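Local coordinates for protein exoribonuclease II, mitochondrial (Candida glabrata, PDB 6F3H) that probably degrades mitochondrial RNA from the 3' end as a metal-dependent exoribonuclease of the RNB (RNase II) family, working with a helicase partner, at residues A[42-53]-A[64-74]; A[455-463]-A[735-746]. The protein carries 1 engineered substitution. All blocks are in the same frame, centred on the assembly; numbering follows the deposited sequence.

Interaction 1: residues A[42-53]-A[64-74]; sequences LKQCTSELTMCV and YTFAKKDGTLV
Phe66 and Cys52 face each other as a non-hydrogen-bonded pair of an antiparallel beta hairpin, strands 50-53 and 64-68, which supplies the second and third strands of a five-stranded antiparallel sheet. The two short strand axes run at 138° to each other, so the pair is twisted. The Phe66 side chain can be traced outward from the strand. Its CB lies beside the methyl CG2 of Thr50, and the two side chains cross at about a right angle. With CG anti to the carbonyl carbon (chi1 -55°), the ring swings between Leu42 and Cys52. CG and CD1 are each 4.1 Å from Leu42 CD2, which sits over one face in a CH-pi contact. CD2 comes to 3.6 Å from Cys52 CA, and CE2 to 3.9 Å from Cys52 CB. Cys52 SG approaches obliquely from the other side, 4.7 Å from the Phe66 ring centroid, as a sulfur-aromatic contact. Leu42 CD2 also meets Val74 CG1, tip to tip, which brings strand 73-76, the next strand of the sheet beyond 64-68, into this cluster; Val81 of strand 81-85 touches both Leu42 and Phe66.

The backbones are locked by Met51 and Ala67, a hydrogen-bonded pair: Ala67 N donates to Met51 O (2.8 Å, 159° at the hydrogen), and Met51 N returns a bond to Ala67 O. On that face the selenomethionine side chain of Met51 packs on Val130 and Leu134 of helix 123-159. Further along, Val53 N donates to Thr65 O, while Val53 CG1 rests 3.6 Å from Ala67 CB.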
loop_
_atom_site.group_PDB
_atom_site.type_symbol
_atom_site.label_atom_id
_atom_site.label_comp_id
_atom_site.label_asym_id
_atom_site.label_seq_id
_atom_site.Cartn_x
_atom_site.Cartn_y
_atom_site.Cartn_z
ATOM N N LEU A 42 -5.216 -20.430 -4.246
ATOM C CA LEU A 42 -4.723 -19.734 -5.417
ATOM C C LEU A 42 -5.841 -18.974 -6.122
ATOM O O LEU A 42 -7.027 -19.256 -5.952
ATOM C CB LEU A 42 -4.058 -20.711 -6.373
ATOM C CG LEU A 42 -2.585 -20.930 -6.068
ATOM C CD1 LEU A 42 -2.311 -20.961 -4.608
ATOM C CD2 LEU A 42 -2.109 -22.195 -6.716
ATOM N N LYS A 43 -5.441 -17.961 -6.897
ATOM C CA LYS A 43 -6.391 -17.247 -7.747
ATOM C C LYS A 43 -6.923 -18.147 -8.851
ATOM O O LYS A 43 -8.038 -17.939 -9.341
ATOM C CB LYS A 43 -5.736 -16.006 -8.336
ATOM C CG LYS A 43 -5.673 -14.842 -7.383
ATOM C CD LYS A 43 -4.788 -13.743 -7.934
ATOM C CE LYS A 43 -4.436 -12.703 -6.861
ATOM N NZ LYS A 43 -3.440 -11.661 -7.299
ATOM N N GLN A 44 -6.124 -19.124 -9.272
ATOM C CA GLN A 44 -6.604 -20.145 -10.187
ATOM C C GLN A 44 -7.654 -21.026 -9.517
ATOM O O GLN A 44 -8.777 -21.152 -10.014
ATOM C CB GLN A 44 -5.423 -20.983 -10.690
ATOM C CG GLN A 44 -4.267 -20.203 -11.358
ATOM C CD GLN A 44 -3.492 -19.250 -10.438
ATOM O OE1 GLN A 44 -4.015 -18.770 -9.430
ATOM N NE2 GLN A 44 -2.240 -18.967 -10.797
ATOM N N CYS A 45 -7.325 -21.601 -8.359
ATOM C CA CYS A 45 -8.172 -22.617 -7.742
ATOM C C CYS A 45 -8.845 -22.080 -6.497
ATOM O O CYS A 45 -8.599 -22.583 -5.397
ATOM C CB CYS A 45 -7.365 -23.854 -7.359
ATOM S SG CYS A 45 -6.013 -24.155 -8.443
ATOM N N THR A 46 -9.716 -21.090 -6.651
ATOM C CA THR A 46 -10.252 -20.463 -5.462
ATOM C C THR A 46 -11.149 -21.417 -4.675
ATOM O O THR A 46 -11.336 -21.222 -3.473
ATOM C CB THR A 46 -10.952 -19.156 -5.863
ATOM O OG1 THR A 46 -9.966 -18.124 -6.014
ATOM C CG2 THR A 46 -12.004 -18.695 -4.848
ATOM N N SER A 47 -11.647 -22.489 -5.283
ATOM C CA SER A 47 -12.516 -23.421 -4.566
ATOM C C SER A 47 -11.857 -24.765 -4.239
ATOM O O SER A 47 -12.535 -25.671 -3.731
ATOM C CB SER A 47 -13.839 -23.626 -5.306
ATOM O OG SER A 47 -14.786 -22.660 -4.856
ATOM N N GLU A 48 -10.556 -24.916 -4.471
ATOM C CA GLU A 48 -9.870 -26.112 -4.010
ATOM C C GLU A 48 -8.606 -25.710 -3.274
ATOM O O GLU A 48 -7.915 -24.772 -3.672
ATOM C CB GLU A 48 -9.527 -27.047 -5.181
ATOM N N LEU A 49 -8.324 -26.414 -2.182
ATOM C CA LEU A 49 -7.061 -26.245 -1.488
ATOM C C LEU A 49 -5.901 -26.785 -2.284
ATOM O O LEU A 49 -6.026 -27.728 -3.076
ATOM C CB LEU A 49 -7.050 -26.930 -0.139
ATOM C CG LEU A 49 -7.647 -26.147 0.992
ATOM C CD1 LEU A 49 -7.659 -27.038 2.184
ATOM C CD2 LEU A 49 -6.729 -24.982 1.216
ATOM N N THR A 50 -4.752 -26.187 -2.024
ATOM C CA THR A 50 -3.518 -26.533 -2.677
ATOM C C THR A 50 -2.438 -26.523 -1.625
ATOM O O THR A 50 -2.660 -26.086 -0.498
ATOM C CB THR A 50 -3.198 -25.539 -3.799
ATOM O OG1 THR A 50 -4.417 -25.096 -4.415
ATOM C CG2 THR A 50 -2.362 -26.222 -4.823
HETATM N N MSE A 51 -1.259 -26.983 -1.990
HETATM C CA MSE A 51 -0.163 -26.896 -1.073
HETATM C C MSE A 51 1.165 -26.785 -1.765
HETATM O O MSE A 51 1.488 -27.537 -2.685
HETATM C CB MSE A 51 -0.140 -28.090 -0.171
HETATM C CG MSE A 51 1.241 -28.372 0.331
HETATM SE SE MSE A 51 1.189 -29.491 1.878
HETATM C CE MSE A 51 2.847 -30.504 1.631
ATOM N N CYS A 52 1.954 -25.847 -1.282
ATOM C CA CYS A 52 3.224 -25.579 -1.915
ATOM C C CYS A 52 4.086 -26.805 -1.797
ATOM O O CYS A 52 4.312 -27.298 -0.697
ATOM C CB CYS A 52 3.910 -24.387 -1.260
ATOM S SG CYS A 52 5.341 -23.916 -2.186
ATOM N N VAL A 53 4.537 -27.327 -2.926
ATOM C CA VAL A 53 5.352 -28.531 -2.932
ATOM C C VAL A 53 6.742 -28.308 -3.502
ATOM O O VAL A 53 7.609 -29.173 -3.328
ATOM C CB VAL A 53 4.637 -29.676 -3.674
ATOM C CG1 VAL A 53 3.656 -30.318 -2.727
ATOM C CG2 VAL A 53 3.912 -29.138 -4.866
ATOM N N TYR A 64 6.363 -21.155 -8.146
ATOM C CA TYR A 64 6.260 -22.178 -7.148
ATOM C C TYR A 64 5.451 -23.327 -7.686
ATOM O O TYR A 64 4.578 -23.163 -8.536
ATOM C CB TYR A 64 5.583 -21.625 -5.917
ATOM C CG TYR A 64 6.448 -20.678 -5.157
ATOM C CD1 TYR A 64 6.656 -19.379 -5.600
ATOM C CD2 TYR A 64 7.066 -21.082 -3.989
ATOM C CE1 TYR A 64 7.462 -18.506 -4.887
ATOM C CE2 TYR A 64 7.857 -20.229 -3.278
ATOM C CZ TYR A 64 8.059 -18.941 -3.717
ATOM O OH TYR A 64 8.868 -18.113 -2.957
ATOM N N THR A 65 5.699 -24.492 -7.123
ATOM C CA THR A 65 4.945 -25.669 -7.481
ATOM C C THR A 65 4.001 -25.961 -6.344
ATOM O O THR A 65 4.417 -26.039 -5.187
ATOM C CB THR A 65 5.847 -26.857 -7.710
ATOM O OG1 THR A 65 6.977 -26.440 -8.487
ATOM C CG2 THR A 65 5.080 -27.932 -8.411
ATOM N N PHE A 66 2.739 -26.070 -6.668
ATOM C CA PHE A 66 1.733 -26.414 -5.695
ATOM C C PHE A 66 1.092 -27.716 -6.117
ATOM O O PHE A 66 1.013 -28.018 -7.303
ATOM C CB PHE A 66 0.696 -25.347 -5.603
ATOM C CG PHE A 66 1.248 -24.032 -5.320
ATOM C CD1 PHE A 66 1.828 -23.279 -6.320
ATOM C CD2 PHE A 66 1.188 -23.529 -4.045
ATOM C CE1 PHE A 66 2.329 -22.032 -6.043
ATOM C CE2 PHE A 66 1.684 -22.298 -3.755
ATOM C CZ PHE A 66 2.258 -21.542 -4.757
ATOM N N ALA A 67 0.619 -28.477 -5.143
ATOM C CA ALA A 67 -0.027 -29.744 -5.413
ATOM C C ALA A 67 -1.485 -29.665 -4.979
ATOM O O ALA A 67 -1.787 -29.167 -3.891
ATOM C CB ALA A 67 0.701 -30.863 -4.683
ATOM N N LYS A 68 -2.386 -30.136 -5.840
ATOM C CA LYS A 68 -3.790 -30.247 -5.473
ATOM C C LYS A 68 -4.100 -31.545 -4.732
ATOM O O LYS A 68 -3.281 -32.464 -4.609
ATOM C CB LYS A 68 -4.748 -30.152 -6.664
ATOM C CG LYS A 68 -4.763 -28.896 -7.512
ATOM C CD LYS A 68 -6.163 -28.788 -8.131
ATOM C CE LYS A 68 -6.181 -28.166 -9.518
ATOM N NZ LYS A 68 -7.456 -27.397 -9.702
ATOM N N LYS A 69 -5.341 -31.599 -4.253
ATOM C CA LYS A 69 -5.859 -32.778 -3.580
ATOM C C LYS A 69 -5.667 -34.029 -4.430
ATOM O O LYS A 69 -5.333 -35.098 -3.911
ATOM C CB LYS A 69 -7.341 -32.538 -3.321
ATOM C CG LYS A 69 -7.939 -33.190 -2.137
ATOM C CD LYS A 69 -9.221 -32.424 -1.731
ATOM C CE LYS A 69 -10.206 -32.219 -2.901
ATOM N NZ LYS A 69 -11.556 -31.657 -2.526
ATOM N N ASP A 70 -5.826 -33.890 -5.754
ATOM C CA ASP A 70 -5.715 -34.965 -6.735
ATOM C C ASP A 70 -4.283 -35.389 -7.024
ATOM O O ASP A 70 -4.081 -36.334 -7.787
ATOM C CB ASP A 70 -6.368 -34.529 -8.051
ATOM N N GLY A 71 -3.286 -34.715 -6.472
ATOM C CA GLY A 71 -1.926 -35.029 -6.823
ATOM C C GLY A 71 -1.485 -34.315 -8.076
ATOM O O GLY A 71 -0.299 -34.385 -8.435
ATOM N N THR A 72 -2.416 -33.636 -8.749
ATOM C CA THR A 72 -2.075 -32.799 -9.883
ATOM C C THR A 72 -1.393 -31.535 -9.360
ATOM O O THR A 72 -1.860 -30.925 -8.392
ATOM C CB THR A 72 -3.348 -32.470 -10.687
ATOM O OG1 THR A 72 -3.098 -31.415 -11.627
ATOM C CG2 THR A 72 -4.487 -32.059 -9.770
ATOM N N LEU A 73 -0.280 -31.154 -9.993
ATOM C CA LEU A 73 0.536 -30.003 -9.618
ATOM C C LEU A 73 0.005 -28.724 -10.262
ATOM O O LEU A 73 -0.758 -28.757 -11.232
ATOM C CB LEU A 73 2.002 -30.207 -10.022
ATOM C CG LEU A 73 2.662 -31.510 -9.567
ATOM C CD1 LEU A 73 4.153 -31.515 -9.910
ATOM C CD2 LEU A 73 2.437 -31.715 -8.084
ATOM N N VAL A 74 0.367 -27.588 -9.668
ATOM C CA VAL A 74 0.113 -26.284 -10.262
ATOM C C VAL A 74 1.336 -25.406 -10.033
ATOM O O VAL A 74 1.895 -25.382 -8.929
ATOM C CB VAL A 74 -1.161 -25.615 -9.707
ATOM C CG1 VAL A 74 -1.236 -24.169 -10.133
ATOM C CG2 VAL A 74 -2.388 -26.331 -10.195
#

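Interaction 2: residues A[455-463]-A[735-746]; sequences LKRAFTTYL and FQARADILKIFQ. With nucleotides of chain C.
Phe459 presents its ring edge to the 735-746 part of helix 725-761: CE1 lies 3.3 Å from Phe735 O, near the ring plane, and 3.9 Å from Ala739 CB. The Phe735 ring is met in the same manner, with Leu455 O in plane at its edge, 3.6 Å from CE1, while Ala458 CB approaches obliquely. The Arg738 guanidinium takes Thr461 OG1 at its edge; NH1 makes a weak hydrogen bond there, and bends at chi2 and chi3 fold the chain back to reach it. Tyr462 carries the cytosine of C6 of chain C over one ring face, its C2 atom 3.8 Å above the plane and over the ring centre, with Thr460 CG2 against the opposite face.

Segment 455-463 belongs to the RNB catalytic domain, and the Tyr462 side chain is about 9 Å from that of the magnesium ligand Asp401. Aromatic packing on a base near the metal site is consistent with the way RNase II enzymes hold RNA.

The helix holds the main chain at this tyrosine, not its ring. Gln746 NE2 donates to a lone pair of Tyr462 O, in the carbonyl plane (3.0 Å, 140° at the hydrogen), although the acceptor lies 27° out of the amide plane. Upstream, the Leu742 and Thr461 side chains cross at about a right angle, with Leu742 CD2 3.6 Å from Thr461 CG2, and Leu742 CD1 touches Phe459 CB. Leu463 CD2 reaches Gln746 CG at 3.9 Å.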
loop_
_atom_site.group_PDB
_atom_site.type_symbol
_atom_site.label_atom_id
_atom_site.label_comp_id
_atom_site.label_asym_id
_atom_site.label_seq_id
_atom_site.Cartn_x
_atom_site.Cartn_y
_atom_site.Cartn_z
ATOM N N LEU A 455 -5.704 8.033 12.655
ATOM C CA LEU A 455 -5.193 6.673 12.635
ATOM C C LEU A 455 -6.019 5.783 11.728
ATOM O O LEU A 455 -5.512 4.789 11.199
ATOM C CB LEU A 455 -5.185 6.132 14.055
ATOM C CG LEU A 455 -4.302 6.973 14.983
ATOM C CD1 LEU A 455 -4.544 6.584 16.424
ATOM C CD2 LEU A 455 -2.818 6.818 14.622
ATOM N N LYS A 456 -7.291 6.106 11.550
ATOM C CA LYS A 456 -8.087 5.353 10.598
ATOM C C LYS A 456 -7.575 5.576 9.184
ATOM O O LYS A 456 -7.268 4.617 8.476
ATOM C CB LYS A 456 -9.556 5.745 10.730
ATOM C CG LYS A 456 -10.524 4.940 9.876
ATOM C CD LYS A 456 -11.929 5.504 10.022
ATOM C CE LYS A 456 -12.504 5.961 8.671
ATOM N NZ LYS A 456 -11.670 6.922 7.865
ATOM N N ARG A 457 -7.413 6.838 8.774
ATOM C CA ARG A 457 -6.730 7.113 7.517
ATOM C C ARG A 457 -5.262 6.811 7.697
ATOM O O ARG A 457 -4.457 7.732 7.746
ATOM C CB ARG A 457 -6.799 8.577 7.123
ATOM C CG ARG A 457 -7.959 9.349 7.588
ATOM C CD ARG A 457 -7.920 10.592 6.759
ATOM N NE ARG A 457 -9.137 11.391 6.810
ATOM C CZ ARG A 457 -9.289 12.531 6.136
ATOM N NH1 ARG A 457 -8.295 12.994 5.385
ATOM N NH2 ARG A 457 -10.428 13.207 6.189
ATOM N N ALA A 458 -4.880 5.555 7.773
ATOM C CA ALA A 458 -3.564 5.227 8.307
ATOM C C ALA A 458 -2.387 5.916 7.615
ATOM O O ALA A 458 -1.269 5.772 8.098
ATOM C CB ALA A 458 -3.382 3.713 8.243
ATOM N N PHE A 459 -2.565 6.592 6.480
ATOM C CA PHE A 459 -1.488 7.358 5.869
ATOM C C PHE A 459 -2.092 8.555 5.171
ATOM O O PHE A 459 -3.304 8.679 5.027
ATOM C CB PHE A 459 -0.665 6.558 4.854
ATOM C CG PHE A 459 -0.153 5.248 5.377
ATOM C CD1 PHE A 459 -0.999 4.182 5.601
ATOM C CD2 PHE A 459 1.173 5.094 5.702
ATOM C CE1 PHE A 459 -0.531 2.992 6.120
ATOM C CE2 PHE A 459 1.653 3.888 6.225
ATOM C CZ PHE A 459 0.802 2.851 6.434
ATOM N N THR A 460 -1.244 9.449 4.733
ATOM C CA THR A 460 -1.732 10.431 3.798
ATOM C C THR A 460 -1.809 9.743 2.453
ATOM O O THR A 460 -1.033 8.824 2.172
ATOM C CB THR A 460 -0.835 11.660 3.761
ATOM O OG1 THR A 460 -1.182 12.500 4.859
ATOM C CG2 THR A 460 -1.087 12.437 2.548
ATOM N N THR A 461 -2.832 10.100 1.679
ATOM C CA THR A 461 -3.091 9.530 0.364
ATOM C C THR A 461 -2.546 10.467 -0.712
ATOM O O THR A 461 -3.055 11.576 -0.899
ATOM C CB THR A 461 -4.581 9.285 0.190
ATOM O OG1 THR A 461 -5.037 8.396 1.224
ATOM C CG2 THR A 461 -4.821 8.636 -1.126
ATOM N N TYR A 462 -1.490 10.041 -1.388
ATOM C CA TYR A 462 -0.807 10.841 -2.397
ATOM C C TYR A 462 -1.076 10.212 -3.759
ATOM O O TYR A 462 -0.622 9.094 -4.023
ATOM C CB TYR A 462 0.697 10.906 -2.129
ATOM C CG TYR A 462 1.133 11.607 -0.837
ATOM C CD1 TYR A 462 1.033 12.986 -0.688
ATOM C CD2 TYR A 462 1.677 10.885 0.218
ATOM C CE1 TYR A 462 1.439 13.618 0.483
ATOM C CE2 TYR A 462 2.077 11.504 1.387
ATOM C CZ TYR A 462 1.963 12.869 1.517
ATOM O OH TYR A 462 2.367 13.481 2.694
ATOM N N LEU A 463 -1.810 10.916 -4.616
ATOM C CA LEU A 463 -2.125 10.461 -5.966
ATOM C C LEU A 463 -1.879 11.551 -7.000
ATOM O O LEU A 463 -2.053 12.736 -6.703
ATOM C CB LEU A 463 -3.585 10.027 -6.049
ATOM C CG LEU A 463 -3.931 8.730 -5.354
ATOM C CD1 LEU A 463 -5.411 8.672 -5.296
ATOM C CD2 LEU A 463 -3.410 7.561 -6.160
ATOM N N PHE A 735 -3.068 -0.644 9.672
ATOM C CA PHE A 735 -2.141 0.116 8.844
ATOM C C PHE A 735 -1.734 -0.649 7.607
ATOM O O PHE A 735 -1.719 -0.105 6.498
ATOM C CB PHE A 735 -0.888 0.442 9.632
ATOM C CG PHE A 735 -1.103 1.403 10.741
ATOM C CD1 PHE A 735 -2.275 2.127 10.838
ATOM C CD2 PHE A 735 -0.101 1.628 11.666
ATOM C CE1 PHE A 735 -2.459 3.041 11.862
ATOM C CE2 PHE A 735 -0.268 2.541 12.688
ATOM C CZ PHE A 735 -1.445 3.248 12.792
ATOM N N GLN A 736 -1.335 -1.901 7.790
ATOM C CA GLN A 736 -0.915 -2.680 6.643
ATOM C C GLN A 736 -2.036 -2.779 5.628
ATOM O O GLN A 736 -1.800 -2.656 4.424
ATOM C CB GLN A 736 -0.473 -4.055 7.087
ATOM C CG GLN A 736 0.044 -4.836 5.954
ATOM C CD GLN A 736 1.425 -4.401 5.553
ATOM O OE1 GLN A 736 2.387 -4.782 6.199
ATOM N NE2 GLN A 736 1.544 -3.648 4.454
ATOM N N ALA A 737 -3.271 -2.960 6.099
ATOM C CA ALA A 737 -4.419 -2.920 5.204
ATOM C C ALA A 737 -4.402 -1.650 4.368
ATOM O O ALA A 737 -4.331 -1.701 3.137
ATOM C CB ALA A 737 -5.706 -3.015 6.014
ATOM N N ARG A 738 -4.412 -0.492 5.033
ATOM C CA ARG A 738 -4.478 0.764 4.297
ATOM C C ARG A 738 -3.240 0.980 3.466
ATOM O O ARG A 738 -3.296 1.656 2.440
ATOM C CB ARG A 738 -4.646 1.930 5.241
ATOM C CG ARG A 738 -6.013 2.006 5.770
ATOM C CD ARG A 738 -6.858 2.666 4.738
ATOM N NE ARG A 738 -6.158 3.821 4.199
ATOM C CZ ARG A 738 -6.583 4.524 3.158
ATOM N NH1 ARG A 738 -5.878 5.572 2.753
ATOM N NH2 ARG A 738 -7.703 4.169 2.524
ATOM N N ALA A 739 -2.115 0.430 3.895
ATOM C CA ALA A 739 -0.919 0.549 3.085
ATOM C C ALA A 739 -1.105 -0.174 1.776
ATOM O O ALA A 739 -0.791 0.360 0.720
ATOM C CB ALA A 739 0.278 -0.030 3.829
ATOM N N ASP A 740 -1.679 -1.364 1.821
ATOM C CA ASP A 740 -1.827 -2.159 0.612
ATOM C C ASP A 740 -2.763 -1.497 -0.374
ATOM O O ASP A 740 -2.414 -1.312 -1.543
ATOM C CB ASP A 740 -2.330 -3.530 0.984
ATOM C CG ASP A 740 -1.385 -4.224 1.887
ATOM O OD1 ASP A 740 -0.159 -4.164 1.612
ATOM O OD2 ASP A 740 -1.870 -4.790 2.886
ATOM N N ILE A 741 -3.968 -1.151 0.083
ATOM C CA ILE A 741 -4.926 -0.420 -0.746
ATOM C C ILE A 741 -4.250 0.747 -1.465
ATOM O O ILE A 741 -4.472 0.970 -2.663
ATOM C CB ILE A 741 -6.103 0.060 0.123
ATOM C CG1 ILE A 741 -6.883 -1.133 0.691
ATOM C CG2 ILE A 741 -6.983 1.028 -0.652
ATOM C CD1 ILE A 741 -8.014 -0.741 1.636
ATOM N N LEU A 742 -3.406 1.510 -0.751
ATOM C CA LEU A 742 -2.804 2.697 -1.355
ATOM C C LEU A 742 -1.784 2.339 -2.434
ATOM O O LEU A 742 -1.773 2.957 -3.504
ATOM C CB LEU A 742 -2.189 3.585 -0.285
ATOM C CG LEU A 742 -3.264 4.263 0.563
ATOM C CD1 LEU A 742 -2.664 4.951 1.774
ATOM C CD2 LEU A 742 -4.036 5.244 -0.277
ATOM N N LYS A 743 -0.930 1.340 -2.187
ATOM C CA LYS A 743 -0.020 0.894 -3.239
ATOM C C LYS A 743 -0.805 0.585 -4.510
ATOM O O LYS A 743 -0.458 1.035 -5.611
ATOM C CB LYS A 743 0.759 -0.362 -2.794
ATOM C CG LYS A 743 1.216 -0.419 -1.312
ATOM C CD LYS A 743 2.437 -1.374 -1.048
ATOM C CE LYS A 743 2.401 -2.068 0.341
ATOM N NZ LYS A 743 3.598 -2.932 0.641
ATOM N N ILE A 744 -1.913 -0.127 -4.344
ATOM C CA ILE A 744 -2.740 -0.561 -5.461
ATOM C C ILE A 744 -3.288 0.639 -6.209
ATOM O O ILE A 744 -3.090 0.790 -7.420
ATOM C CB ILE A 744 -3.864 -1.467 -4.938
ATOM C CG1 ILE A 744 -3.317 -2.886 -4.718
ATOM C CG2 ILE A 744 -5.070 -1.420 -5.852
ATOM C CD1 ILE A 744 -4.003 -3.640 -3.635
ATOM N N PHE A 745 -3.996 1.505 -5.499
ATOM C CA PHE A 745 -4.633 2.606 -6.193
ATOM C C PHE A 745 -3.621 3.629 -6.673
ATOM O O PHE A 745 -3.884 4.331 -7.654
ATOM C CB PHE A 745 -5.701 3.228 -5.314
ATOM C CG PHE A 745 -6.936 2.405 -5.282
ATOM C CD1 PHE A 745 -7.812 2.422 -6.351
ATOM C CD2 PHE A 745 -7.194 1.573 -4.221
ATOM C CE1 PHE A 745 -8.924 1.627 -6.361
ATOM C CE2 PHE A 745 -8.308 0.787 -4.216
ATOM C CZ PHE A 745 -9.175 0.813 -5.288
ATOM N N GLN A 746 -2.457 3.731 -6.030
ATOM C CA GLN A 746 -1.414 4.537 -6.645
ATOM C C GLN A 746 -1.070 3.960 -8.014
ATOM O O GLN A 746 -1.194 4.649 -9.033
ATOM C CB GLN A 746 -0.190 4.637 -5.727
ATOM C CG GLN A 746 -0.439 5.564 -4.503
ATOM C CD GLN A 746 0.748 5.707 -3.529
ATOM O OE1 GLN A 746 1.640 4.855 -3.476
ATOM N NE2 GLN A 746 0.738 6.787 -2.739
ATOM P P C C 6 8.552 14.463 4.065
ATOM O OP1 C C 6 8.492 15.671 4.899
ATOM O OP2 C C 6 8.379 13.122 4.648
ATOM O "O5'" C C 6 7.481 14.728 2.940
ATOM C "C5'" C C 6 7.630 15.853 2.089
ATOM C "C4'" C C 6 6.680 15.808 0.915
ATOM O "O4'" C C 6 7.062 14.776 -0.033
ATOM C "C3'" C C 6 5.236 15.474 1.210
ATOM O "O3'" C C 6 4.517 16.535 1.801
ATOM C "C2'" C C 6 4.736 15.134 -0.169
ATOM O "O2'" C C 6 4.676 16.324 -0.921
ATOM C "C1'" C C 6 5.913 14.325 -0.710
ATOM N N1 C C 6 5.722 12.861 -0.509
ATOM C C2 C C 6 4.966 12.154 -1.475
ATOM O O2 C C 6 4.521 12.750 -2.456
ATOM N N3 C C 6 4.709 10.833 -1.390
ATOM C C4 C C 6 5.180 10.188 -0.347
ATOM N N4 C C 6 4.911 8.878 -0.306
ATOM C C5 C C 6 5.951 10.858 0.662
ATOM C C6 C C 6 6.192 12.172 0.561
#

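From the N terminus, the chain first closes interaction 1, where only ten residues separate 42-53 from 64-74; this is a local closure that sets a hairpin within the N-terminal five-stranded sheet. The chain then runs on through a long helical region into the RNB domain, where 455-463 opens interaction 2. That contact closes over 271 intervening residues, bringing the chain back through helix 725-761. The two loops neither nest nor cross but follow in series. The centres of interaction 1 and interaction 2 are 31 Å apart, and the nearest atoms of interactions 1 and 2 are about 9 Å apart, without touching. Interaction 1 joins neighbouring strands of one sheet, whereas interaction 2 ties the RNA-contacting segment to a helix much later in sequence.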